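Local structure of type-iv like pilin ttha1219 (Thermus thermophilus, 5G23) at residues A46-L51 with P133-D138; Q79-Q84 with W155-Q160; F87-E90 with I96-E99; T107-N112 with L116-C121. The protein is a type IV-like pilin, structurally akin to type II secretion pseudopilins and probably part of the pilus machinery for natural competence and DNA uptake. All coordinates share one frame; numbering follows the deposited sequence.

Contact 1 of 4, residues A46-L51 with P133-D138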
loop_
_atom_site.group_PDB
_atom_site.type_symbol
_atom_site.label_atom_id
_atom_site.label_comp_id
_atom_site.label_asym_id
_atom_site.label_seq_id
_atom_site.Cartn_x
_atom_site.Cartn_y
_atom_site.Cartn_z
ATOM N N ALA B 46 -3.531 -13.785 5.380
ATOM C CA ALA B 46 -4.667 -12.923 5.122
ATOM C C ALA B 46 -4.307 -11.429 5.296
ATOM O O ALA B 46 -4.694 -10.604 4.466
ATOM C CB ALA B 46 -5.853 -13.237 6.037
ATOM N N ASP B 47 -3.537 -11.111 6.327
ATOM C CA ASP B 47 -3.131 -9.698 6.582
ATOM C C ASP B 47 -2.230 -9.214 5.484
ATOM O O ASP B 47 -2.329 -8.045 5.012
ATOM C CB ASP B 47 -2.452 -9.531 7.947
ATOM C CG ASP B 47 -3.407 -9.658 9.095
ATOM O OD1 ASP B 47 -4.666 -9.624 8.916
ATOM O OD2 ASP B 47 -2.880 -9.793 10.220
ATOM N N GLU B 48 -1.415 -10.110 4.957
ATOM C CA GLU B 48 -0.540 -9.693 3.855
ATOM C C GLU B 48 -1.311 -9.471 2.554
ATOM O O GLU B 48 -0.944 -8.636 1.737
ATOM C CB GLU B 48 0.504 -10.723 3.534
ATOM C CG GLU B 48 1.653 -10.152 2.760
ATOM C CD GLU B 48 2.800 -11.159 2.586
ATOM O OE1 GLU B 48 2.703 -12.367 3.021
ATOM O OE2 GLU B 48 3.842 -10.700 2.054
ATOM N N LEU B 49 -2.283 -10.315 2.298
ATOM C CA LEU B 49 -3.157 -10.141 1.143
ATOM C C LEU B 49 -3.957 -8.822 1.297
ATOM O O LEU B 49 -4.180 -8.125 0.260
ATOM C CB LEU B 49 -4.119 -11.291 0.957
ATOM C CG LEU B 49 -3.496 -12.631 0.584
ATOM C CD1 LEU B 49 -4.533 -13.705 0.475
ATOM C CD2 LEU B 49 -2.716 -12.569 -0.743
ATOM N N SER B 50 -4.392 -8.494 2.495
ATOM C CA SER B 50 -5.116 -7.201 2.714
ATOM C C SER B 50 -4.206 -5.978 2.430
ATOM O O SER B 50 -4.652 -5.073 1.791
ATOM C CB SER B 50 -5.700 -7.094 4.117
ATOM O OG SER B 50 -6.699 -8.141 4.187
ATOM N N LEU B 51 -2.938 -6.040 2.833
ATOM C CA LEU B 51 -1.991 -4.996 2.520
ATOM C C LEU B 51 -1.867 -4.876 0.994
ATOM O O LEU B 51 -1.815 -3.763 0.456
ATOM C CB LEU B 51 -0.640 -5.287 3.167
ATOM C CG LEU B 51 -0.541 -5.057 4.673
ATOM C CD1 LEU B 51 0.770 -5.623 5.179
ATOM C CD2 LEU B 51 -0.588 -3.589 4.987
ATOM N N PRO B 133 9.252 -6.251 -6.588
ATOM C CA PRO B 133 8.431 -7.266 -5.916
ATOM C C PRO B 133 7.247 -6.686 -5.169
ATOM O O PRO B 133 7.349 -5.608 -4.598
ATOM C CB PRO B 133 9.385 -7.900 -4.887
ATOM C CG PRO B 133 10.771 -7.386 -5.218
ATOM C CD PRO B 133 10.651 -6.194 -6.122
ATOM N N VAL B 134 6.115 -7.350 -5.196
ATOM C CA VAL B 134 5.050 -6.949 -4.301
ATOM C C VAL B 134 4.866 -8.029 -3.240
ATOM O O VAL B 134 4.982 -7.770 -2.056
ATOM C CB VAL B 134 3.712 -6.743 -5.094
ATOM C CG1 VAL B 134 2.548 -6.348 -4.163
ATOM C CG2 VAL B 134 3.908 -5.620 -6.108
ATOM N N LEU B 135 4.609 -9.251 -3.690
ATOM C CA LEU B 135 4.246 -10.344 -2.831
ATOM C C LEU B 135 4.750 -11.625 -3.537
ATOM O O LEU B 135 4.465 -11.840 -4.700
ATOM C CB LEU B 135 2.667 -10.406 -2.716
ATOM C CG LEU B 135 2.094 -11.534 -1.834
ATOM C CD1 LEU B 135 2.463 -11.362 -0.403
ATOM C CD2 LEU B 135 0.594 -11.582 -1.911
ATOM N N GLY B 136 5.373 -12.514 -2.775
ATOM C CA GLY B 136 5.531 -13.880 -3.167
ATOM C C GLY B 136 6.888 -14.180 -3.781
ATOM O O GLY B 136 7.783 -13.404 -3.683
ATOM N N GLY B 137 6.968 -15.338 -4.434
ATOM C CA GLY B 137 8.187 -15.811 -5.103
ATOM C C GLY B 137 9.174 -16.422 -4.079
ATOM O O GLY B 137 10.373 -16.545 -4.343
ATOM N N ASP B 138 8.683 -16.831 -2.920
ATOM C CA ASP B 138 9.514 -17.471 -1.917
ATOM C C ASP B 138 8.691 -18.449 -1.080
ATOM O O ASP B 138 8.000 -19.312 -1.602
ATOM C CB ASP B 138 10.177 -16.342 -1.039
ATOM C CG ASP B 138 9.130 -15.228 -0.416
ATOM O OD1 ASP B 138 7.928 -15.442 -0.067
ATOM O OD2 ASP B 138 9.540 -14.043 -0.250
#

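Contact 2 of 4, residues Q79-Q84 with W155-Q160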
loop_
_atom_site.group_PDB
_atom_site.type_symbol
_atom_site.label_atom_id
_atom_site.label_comp_id
_atom_site.label_asym_id
_atom_site.label_seq_id
_atom_site.Cartn_x
_atom_site.Cartn_y
_atom_site.Cartn_z
ATOM N N GLN B 79 -1.841 -18.202 -17.242
ATOM C CA GLN B 79 -0.691 -18.091 -16.353
ATOM C C GLN B 79 -0.787 -16.949 -15.320
ATOM O O GLN B 79 0.214 -16.680 -14.635
ATOM C CB GLN B 79 0.599 -17.882 -17.170
ATOM C CG GLN B 79 0.858 -18.905 -18.270
ATOM C CD GLN B 79 1.114 -20.273 -17.707
ATOM O OE1 GLN B 79 0.165 -21.024 -17.462
ATOM N NE2 GLN B 79 2.396 -20.624 -17.484
ATOM N N GLY B 80 -1.913 -16.224 -15.250
ATOM C CA GLY B 80 -1.920 -14.990 -14.491
ATOM C C GLY B 80 -2.218 -13.753 -15.324
ATOM O O GLY B 80 -1.796 -13.616 -16.458
ATOM N N ASP B 81 -2.968 -12.855 -14.759
ATOM C CA ASP B 81 -3.380 -11.732 -15.495
ATOM C C ASP B 81 -2.398 -10.613 -15.372
ATOM O O ASP B 81 -1.628 -10.590 -14.397
ATOM C CB ASP B 81 -4.759 -11.300 -15.069
ATOM C CG ASP B 81 -5.826 -12.374 -15.368
ATOM O OD1 ASP B 81 -5.507 -13.465 -15.989
ATOM O OD2 ASP B 81 -6.971 -12.143 -15.001
ATOM N N GLY B 82 -2.403 -9.750 -16.362
ATOM C CA GLY B 82 -1.612 -8.537 -16.329
ATOM C C GLY B 82 -2.494 -7.344 -16.452
ATOM O O GLY B 82 -3.531 -7.415 -17.105
ATOM N N VAL B 83 -2.168 -6.292 -15.745
ATOM C CA VAL B 83 -2.939 -5.070 -15.863
ATOM C C VAL B 83 -1.969 -3.892 -15.999
ATOM O O VAL B 83 -0.954 -3.847 -15.287
ATOM C CB VAL B 83 -3.974 -4.895 -14.748
ATOM C CG1 VAL B 83 -3.380 -5.053 -13.404
ATOM C CG2 VAL B 83 -4.615 -3.517 -14.852
ATOM N N GLN B 84 -2.230 -3.045 -16.966
ATOM C CA GLN B 84 -1.521 -1.765 -17.108
ATOM C C GLN B 84 -2.505 -0.613 -17.132
ATOM O O GLN B 84 -3.564 -0.738 -17.729
ATOM C CB GLN B 84 -0.637 -1.710 -18.346
ATOM C CG GLN B 84 0.308 -2.889 -18.547
ATOM C CD GLN B 84 0.811 -2.938 -19.965
ATOM O OE1 GLN B 84 1.771 -2.249 -20.297
ATOM N NE2 GLN B 84 0.091 -3.641 -20.839
ATOM N N TRP B 155 -20.052 -8.392 -15.930
ATOM C CA TRP B 155 -18.661 -8.660 -15.588
ATOM C C TRP B 155 -17.996 -9.460 -16.736
ATOM O O TRP B 155 -18.615 -10.408 -17.267
ATOM C CB TRP B 155 -18.557 -9.459 -14.247
ATOM C CG TRP B 155 -18.775 -8.587 -13.035
ATOM C CD1 TRP B 155 -19.936 -8.416 -12.331
ATOM C CD2 TRP B 155 -17.809 -7.736 -12.423
ATOM N NE1 TRP B 155 -19.722 -7.471 -11.315
ATOM C CE2 TRP B 155 -18.432 -7.070 -11.351
ATOM C CE3 TRP B 155 -16.497 -7.423 -12.724
ATOM C CZ2 TRP B 155 -17.769 -6.143 -10.566
ATOM C CZ3 TRP B 155 -15.826 -6.543 -11.902
ATOM C CH2 TRP B 155 -16.461 -5.906 -10.868
ATOM N N LYS B 156 -16.768 -9.072 -17.117
ATOM C CA LYS B 156 -16.081 -9.717 -18.234
ATOM C C LYS B 156 -14.643 -10.005 -17.812
ATOM O O LYS B 156 -14.101 -9.347 -16.905
ATOM C CB LYS B 156 -16.106 -8.757 -19.438
ATOM C CG LYS B 156 -17.511 -8.516 -20.002
ATOM C CD LYS B 156 -17.587 -7.550 -21.137
ATOM C CE LYS B 156 -19.051 -7.442 -21.556
ATOM N NZ LYS B 156 -19.186 -6.614 -22.736
ATOM N N ARG B 157 -14.029 -11.002 -18.456
ATOM C CA ARG B 157 -12.588 -11.220 -18.285
ATOM C C ARG B 157 -12.043 -11.667 -19.602
ATOM O O ARG B 157 -12.270 -12.793 -20.078
ATOM C CB ARG B 157 -12.248 -12.213 -17.169
ATOM C CG ARG B 157 -10.779 -12.565 -17.058
ATOM C CD ARG B 157 -10.385 -13.342 -15.812
ATOM N NE ARG B 157 -9.025 -13.882 -15.879
ATOM C CZ ARG B 157 -8.677 -15.009 -16.536
ATOM N NH1 ARG B 157 -9.575 -15.760 -17.111
ATOM N NH2 ARG B 157 -7.423 -15.352 -16.662
ATOM N N GLN B 158 -11.406 -10.703 -20.235
ATOM C CA GLN B 158 -10.993 -10.863 -21.610
ATOM C C GLN B 158 -10.017 -9.740 -21.862
ATOM O O GLN B 158 -9.951 -8.755 -21.110
ATOM C CB GLN B 158 -12.173 -10.780 -22.578
ATOM C CG GLN B 158 -13.014 -9.528 -22.465
ATOM C CD GLN B 158 -14.353 -9.606 -23.177
ATOM O OE1 GLN B 158 -15.160 -10.507 -22.902
ATOM N NE2 GLN B 158 -14.556 -8.738 -24.131
ATOM N N ALA B 159 -9.282 -9.862 -22.969
ATOM C CA ALA B 159 -8.364 -8.775 -23.403
ATOM C C ALA B 159 -9.182 -7.542 -23.566
ATOM O O ALA B 159 -10.244 -7.530 -24.246
ATOM C CB ALA B 159 -7.717 -9.111 -24.720
ATOM N N GLN B 160 -8.706 -6.462 -23.037
ATOM C CA GLN B 160 -9.439 -5.249 -23.219
ATOM C C GLN B 160 -8.590 -4.039 -23.056
ATOM O O GLN B 160 -7.796 -4.006 -22.125
ATOM C CB GLN B 160 -10.465 -5.279 -22.105
ATOM C CG GLN B 160 -10.993 -3.945 -21.666
ATOM C CD GLN B 160 -12.203 -3.564 -22.502
ATOM O OE1 GLN B 160 -12.234 -3.805 -23.719
ATOM N NE2 GLN B 160 -13.236 -3.087 -21.845
#

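Contact 3 of 4, residues F87-E90 with I96-E99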
loop_
_atom_site.group_PDB
_atom_site.type_symbol
_atom_site.label_atom_id
_atom_site.label_comp_id
_atom_site.label_asym_id
_atom_site.label_seq_id
_atom_site.Cartn_x
_atom_site.Cartn_y
_atom_site.Cartn_z
ATOM N N PHE B 87 -2.404 7.526 -16.059
ATOM C CA PHE B 87 -3.151 8.663 -15.502
ATOM C C PHE B 87 -2.283 9.916 -15.540
ATOM O O PHE B 87 -1.060 9.842 -15.667
ATOM C CB PHE B 87 -3.592 8.388 -14.069
ATOM C CG PHE B 87 -2.438 7.981 -13.165
ATOM C CD1 PHE B 87 -1.972 6.688 -13.139
ATOM C CD2 PHE B 87 -1.833 8.903 -12.363
ATOM C CE1 PHE B 87 -0.881 6.305 -12.328
ATOM C CE2 PHE B 87 -0.775 8.543 -11.512
ATOM C CZ PHE B 87 -0.285 7.249 -11.525
ATOM N N LEU B 88 -2.932 11.066 -15.433
ATOM C CA LEU B 88 -2.273 12.340 -15.370
ATOM C C LEU B 88 -1.941 12.666 -13.933
ATOM O O LEU B 88 -2.748 12.516 -13.044
ATOM C CB LEU B 88 -3.172 13.445 -15.891
ATOM C CG LEU B 88 -2.465 14.811 -16.008
ATOM C CD1 LEU B 88 -1.466 14.801 -17.137
ATOM C CD2 LEU B 88 -3.456 15.949 -16.205
ATOM N N CYS B 89 -0.731 13.084 -13.694
ATOM C CA CYS B 89 -0.343 13.510 -12.362
ATOM C C CYS B 89 -0.737 14.948 -12.030
ATOM O O CYS B 89 -0.383 15.824 -12.764
ATOM C CB CYS B 89 1.155 13.336 -12.243
ATOM S SG CYS B 89 1.585 11.657 -11.986
ATOM N N GLU B 90 -1.409 15.158 -10.892
ATOM C CA GLU B 90 -1.672 16.490 -10.270
ATOM C C GLU B 90 -0.792 16.565 -9.009
ATOM O O GLU B 90 -0.804 15.641 -8.178
ATOM C CB GLU B 90 -3.154 16.639 -9.836
ATOM C CG GLU B 90 -3.656 17.982 -9.180
ATOM C CD GLU B 90 -5.214 18.157 -9.312
ATOM O OE1 GLU B 90 -5.776 17.237 -9.998
ATOM O OE2 GLU B 90 -5.912 19.137 -8.803
ATOM N N ILE B 96 4.010 8.925 -6.188
ATOM C CA ILE B 96 4.769 8.595 -7.397
ATOM C C ILE B 96 4.773 9.761 -8.391
ATOM O O ILE B 96 5.711 9.884 -9.150
ATOM C CB ILE B 96 4.224 7.309 -8.089
ATOM C CG1 ILE B 96 5.292 6.792 -9.091
ATOM C CG2 ILE B 96 2.862 7.596 -8.734
ATOM C CD1 ILE B 96 6.410 6.000 -8.433
ATOM N N CYS B 97 3.739 10.617 -8.348
ATOM C CA CYS B 97 3.646 11.835 -9.153
ATOM C C CYS B 97 4.578 12.938 -8.712
ATOM O O CYS B 97 4.723 13.894 -9.407
ATOM C CB CYS B 97 2.214 12.415 -9.140
ATOM S SG CYS B 97 1.064 11.346 -10.024
ATOM N N GLY B 98 5.173 12.833 -7.536
ATOM C CA GLY B 98 6.154 13.803 -7.068
ATOM C C GLY B 98 6.953 14.674 -8.035
ATOM O O GLY B 98 7.091 15.872 -7.791
ATOM N N GLU B 99 7.495 14.080 -9.111
ATOM C CA GLU B 99 8.236 14.810 -10.157
ATOM C C GLU B 99 7.530 14.824 -11.556
ATOM O O GLU B 99 8.165 15.098 -12.593
ATOM C CB GLU B 99 9.632 14.202 -10.308
ATOM C CG GLU B 99 10.378 13.893 -9.007
ATOM C CD GLU B 99 11.556 12.976 -9.291
ATOM O OE1 GLU B 99 11.476 12.255 -10.311
ATOM O OE2 GLU B 99 12.555 12.988 -8.525
#

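Contact 4 of 4, residues T107-N112 with L116-C121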
loop_
_atom_site.group_PDB
_atom_site.type_symbol
_atom_site.label_atom_id
_atom_site.label_comp_id
_atom_site.label_asym_id
_atom_site.label_seq_id
_atom_site.Cartn_x
_atom_site.Cartn_y
_atom_site.Cartn_z
ATOM N N THR B 107 1.479 2.495 -14.806
ATOM C CA THR B 107 1.586 1.539 -13.759
ATOM C C THR B 107 1.204 0.183 -14.304
ATOM O O THR B 107 0.300 0.069 -15.153
ATOM C CB THR B 107 0.693 1.978 -12.559
ATOM O OG1 THR B 107 1.042 1.191 -11.407
ATOM C CG2 THR B 107 -0.800 1.830 -12.856
ATOM N N GLY B 108 1.869 -0.840 -13.820
ATOM C CA GLY B 108 1.589 -2.245 -14.236
ATOM C C GLY B 108 1.836 -3.306 -13.163
ATOM O O GLY B 108 2.787 -3.209 -12.352
ATOM N N TYR B 109 0.975 -4.323 -13.164
ATOM C CA TYR B 109 1.093 -5.438 -12.293
ATOM C C TYR B 109 1.053 -6.709 -13.115
ATOM O O TYR B 109 0.256 -6.807 -14.059
ATOM C CB TYR B 109 -0.081 -5.458 -11.294
ATOM C CG TYR B 109 -0.037 -4.335 -10.355
ATOM C CD1 TYR B 109 0.791 -4.405 -9.216
ATOM C CD2 TYR B 109 -0.840 -3.257 -10.503
ATOM C CE1 TYR B 109 0.845 -3.352 -8.332
ATOM C CE2 TYR B 109 -0.801 -2.201 -9.617
ATOM C CZ TYR B 109 0.050 -2.255 -8.542
ATOM O OH TYR B 109 0.036 -1.236 -7.618
ATOM N N GLU B 110 1.861 -7.680 -12.739
ATOM C CA GLU B 110 1.868 -9.043 -13.351
ATOM C C GLU B 110 2.345 -10.081 -12.380
ATOM O O GLU B 110 3.052 -9.748 -11.467
ATOM C CB GLU B 110 2.895 -9.073 -14.502
ATOM C CG GLU B 110 2.621 -8.137 -15.657
ATOM C CD GLU B 110 3.425 -8.483 -16.898
ATOM O OE1 GLU B 110 3.841 -9.682 -17.055
ATOM O OE2 GLU B 110 3.665 -7.537 -17.702
ATOM N N VAL B 111 1.995 -11.344 -12.607
ATOM C CA VAL B 111 2.531 -12.462 -11.822
ATOM C C VAL B 111 3.488 -13.257 -12.707
ATOM O O VAL B 111 3.227 -13.504 -13.875
ATOM C CB VAL B 111 1.450 -13.423 -11.290
ATOM C CG1 VAL B 111 2.049 -14.688 -10.663
ATOM C CG2 VAL B 111 0.669 -12.751 -10.222
ATOM N N ASN B 112 4.594 -13.632 -12.119
ATOM C CA ASN B 112 5.564 -14.506 -12.791
ATOM C C ASN B 112 6.242 -15.374 -11.734
ATOM O O ASN B 112 6.661 -14.840 -10.687
ATOM C CB ASN B 112 6.618 -13.638 -13.485
ATOM C CG ASN B 112 7.792 -14.478 -14.003
ATOM O OD1 ASN B 112 8.888 -14.470 -13.430
ATOM N ND2 ASN B 112 7.541 -15.237 -15.058
ATOM N N LEU B 116 3.811 -11.741 -7.445
ATOM C CA LEU B 116 3.207 -10.617 -7.994
ATOM C C LEU B 116 4.272 -9.499 -8.014
ATOM O O LEU B 116 4.896 -9.253 -7.019
ATOM C CB LEU B 116 1.982 -10.210 -7.159
ATOM C CG LEU B 116 1.210 -8.953 -7.573
ATOM C CD1 LEU B 116 0.496 -9.114 -8.888
ATOM C CD2 LEU B 116 0.213 -8.592 -6.475
ATOM N N ARG B 117 4.387 -8.831 -9.143
ATOM C CA ARG B 117 5.317 -7.745 -9.370
ATOM C C ARG B 117 4.675 -6.480 -9.931
ATOM O O ARG B 117 3.592 -6.514 -10.511
ATOM C CB ARG B 117 6.419 -8.213 -10.306
ATOM C CG ARG B 117 7.265 -9.363 -9.768
ATOM C CD ARG B 117 8.438 -9.618 -10.723
ATOM N NE ARG B 117 9.336 -10.633 -10.230
ATOM C CZ ARG B 117 9.085 -11.954 -10.307
ATOM N NH1 ARG B 117 7.945 -12.416 -10.872
ATOM N NH2 ARG B 117 9.940 -12.831 -9.799
ATOM N N TRP B 118 5.329 -5.355 -9.698
ATOM C CA TRP B 118 4.852 -4.067 -10.070
ATOM C C TRP B 118 5.879 -3.273 -10.822
ATOM O O TRP B 118 7.118 -3.369 -10.525
ATOM C CB TRP B 118 4.506 -3.282 -8.785
ATOM C CG TRP B 118 4.125 -1.837 -9.016
ATOM C CD1 TRP B 118 3.054 -1.336 -9.748
ATOM C CD2 TRP B 118 4.822 -0.688 -8.526
ATOM N NE1 TRP B 118 3.023 0.034 -9.687
ATOM C CE2 TRP B 118 4.098 0.461 -8.956
ATOM C CE3 TRP B 118 5.947 -0.522 -7.704
ATOM C CZ2 TRP B 118 4.516 1.757 -8.674
ATOM C CZ3 TRP B 118 6.362 0.824 -7.385
ATOM C CH2 TRP B 118 5.640 1.919 -7.885
ATOM N N GLY B 119 5.442 -2.467 -11.770
ATOM C CA GLY B 119 6.335 -1.430 -12.334
ATOM C C GLY B 119 5.641 -0.129 -12.685
ATOM O O GLY B 119 4.408 -0.059 -12.710
ATOM N N ALA B 120 6.441 0.917 -12.837
ATOM C CA ALA B 120 5.980 2.242 -13.062
ATOM C C ALA B 120 6.802 2.959 -14.122
ATOM O O ALA B 120 7.972 2.688 -14.259
ATOM C CB ALA B 120 6.045 3.053 -11.777
ATOM N N CYS B 121 6.202 3.889 -14.819
ATOM C CA CYS B 121 6.901 4.624 -15.843
ATOM C C CYS B 121 6.307 5.961 -16.016
ATOM O O CYS B 121 5.206 6.267 -15.551
ATOM C CB CYS B 121 6.860 3.830 -17.201
ATOM S SG CYS B 121 5.188 3.485 -17.807
#

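Contact 1 of 4, residues A46-L51 with P133-D138
Glu48 and Leu135 meet where the N-terminal helix 44-61 rests against the margin of the seven-stranded antiparallel sheet, the helix-on-sheet packing that underlies the type IV pilin fold. Glu48 points its CB toward the sheet edge, and with CG anti to its own N (chi1 -161°) the extended chain runs out to Leu135, placing CG 3.5 Å from Leu135 CD1. The modelled position of the carboxylate against that methyl is too close and remains doubtful. Glu48 is buried, with OE2 6.6 Å from Asp138 OD1, and its side chain packs on Glu48 of the second subunit, surroundings that may raise its proton affinity. Replacing Glu48 by an alanine would probably leave the CD1 side of Leu135 without its covering chain and open a gap between helix and sheet edge.

Leu49 comes next. Its CB starts away from 133-138, yet the branch swings back until CD2 lies 3.6 Å from Leu135 CD2, the two side chains crossing at about a right angle. Leu135 thus divides its methyls between consecutive helix residues. Val134 and Leu135 face Leu116 together in a classic beta bulge, and the chain turns a corner at Leu135. The preceding Val134 packs on Leu51 of the second subunit. Regular helical bonding continues beneath these side chains: Ser50 N reaches Ala46 O at 2.9 Å, and Leu51 N donates to Asp47 O at 3.0 Å.

Contact 2 of 4, residues Q79-Q84 with W155-Q160
Asp81 and Arg157 approach from opposite directions and join in a salt bridge with two hydrogen bonds. The grip is side-on: Arg157 NE gives its N-H to Asp81 OD2 at 2.8 Å, and Arg157 NH2 serves Asp81 OD1, also at 2.8 Å. Both carboxylate oxygens use their syn lone pairs, both bonds are fairly straight, and the two flat groups lie only 16° from coplanar. Arg157 manages the span with a chain extended from CG to NE, starting with CG anti to the backbone N (chi1 174°), which carries the guanidinium across a gap of 9.6 Å between Asp81 CA and Arg157 CA.

Further polar bonds fix each partner's rotation. Asp81 OD1 also accepts from Ser77 N and OD2 from Val147 N, giving each oxygen of this buried aspartate two donors, while Arg157 NH1 turns to a second acid, Glu211. A leucine in place of Arg157 would probably leave Asp81 with its amide donors but without this countercharge, and Glu211 without this cationic mate.

Apolar contact is slight, and both side chains rest on Pro76. The loop entering strand 82-88 of the seven-stranded sheet is thus tied to the loop that passes from strand 154-156 of the four-stranded sheet to strand 160-165 of the seven-stranded one, by a bidentate, side-on Asp-Arg salt bridge beside the two sheets of this pilin.

Contact 3 of 4, residues F87-E90 with I96-E99
Cys89 and Cys97 turn their CB atoms toward each other and close a disulfide, SG to SG 2.1 Å, with a left-handed torsion of -66° about the S-S bond. Their first torsions match: each SG stands anti to its own carbonyl carbon and beside its backbone N. The twist about the S-S bond sets Cys89 CB and Cys97 CB 3.4 Å apart, as the covalent link allows.

The Phe87 ring meets this bridge edge-on. Cys97 SG lies near the ring plane, 3.7 Å from Phe87 CE2 and 82° off the ring normal as measured from the centroid, a sulfur-aromatic contact made at the rim and not over a face. For the ring to stand here, Phe87 takes the less common first torsion of 54°, its CG lodged between backbone N and carbonyl carbon. The bridge belongs to the connection between antiparallel strands 82-88 and 104-112: the disulfide pins the irregular loop that follows back beside strand 82-88. Backbone bonds from Cys89 to Gly102 and Glu103 hold Cys89 to the returning chain.

Ile96 approaches the ring from the same rim, its CG2 branch 4.2 Å from Phe87 CZ and close to the ring plane, while the rest of the side chain leads away. Arg105 packs against Phe87, Cys89 and Ile96 alike. Glu90 turns its CB away from the bridge; its OE1 pairs with Arg66 and Tyr65, and its side chain packs on Tyr65 of the second subunit.

Contact 4 of 4, residues T107-N112 with L116-C121
Trp118 sets its CG anti to the backbone N (chi1 174°) and Tyr109 sets its CG anti to the carbonyl carbon (chi1 -67°), torsions that lean the two rings together on one face of the hairpin. They form an offset stack, centroids 4.7 Å apart and planes at 30°. The indole enters with its five-membered ring: Trp118 CD1 sits over one face of the tyrosine, toward its rim, 3.3 Å from Tyr109 CE1. The pyrrole N-H is used as well, Trp118 NE1 donating in its ring plane to Thr107 OG1 at 2.9 Å, so stack and bond together fix the indole's rotation. Val111 CG2 meets Leu116 CD1 at 3.9 Å on this face.

Between the strands, Gly108 with Gly119 and Glu110 with Arg117 are antiparallel hydrogen-bonded pairs, each closed by two backbone bonds. On the reverse face the extended Arg117 reaches across to the end of the partner strand, where its NH1 grips Asn112 O at 2.7 Å from above the carbonyl plane.

This beta hairpin lies inside the seven-stranded sheet, with strand 82-88 beyond 107-112 and strand 132-134 beyond 116-121. Helix 44-61 crosses the aromatic face, where Glu59 bonds Thr107 OG1 and touches the side chains of Tyr109 and Trp118; Val111 and Leu116 pack on strand 141-151, and Trp118 also meets Arg58 of the second subunit.

Contact 4 lies one strand in from the 132-134 edge of the seven-stranded sheet and touches each of the others. Toward contact 1 it shares two probable hydrogen bonds, Leu116 N to Leu135 O at 2.8 Å and Val134 N to Leu116 O at 2.9 Å; toward contact 2, Tyr109 N reaches Val83 O at 2.9 Å; toward contact 3 there is only packing, Ile96 CD1 to Trp118 CH2 at 4.2 Å. Contacts 2 and 3 both draw on strand 82-88, yet their centres are 25 Å apart, as are those of contacts 1 and 3. Contacts 1 and 2 lie on opposite sides of the chain's centre. Contacts 1, 3 and 4 touch the second subunit, whereas contact 2, untouched by it, joins loops next to the two sheets.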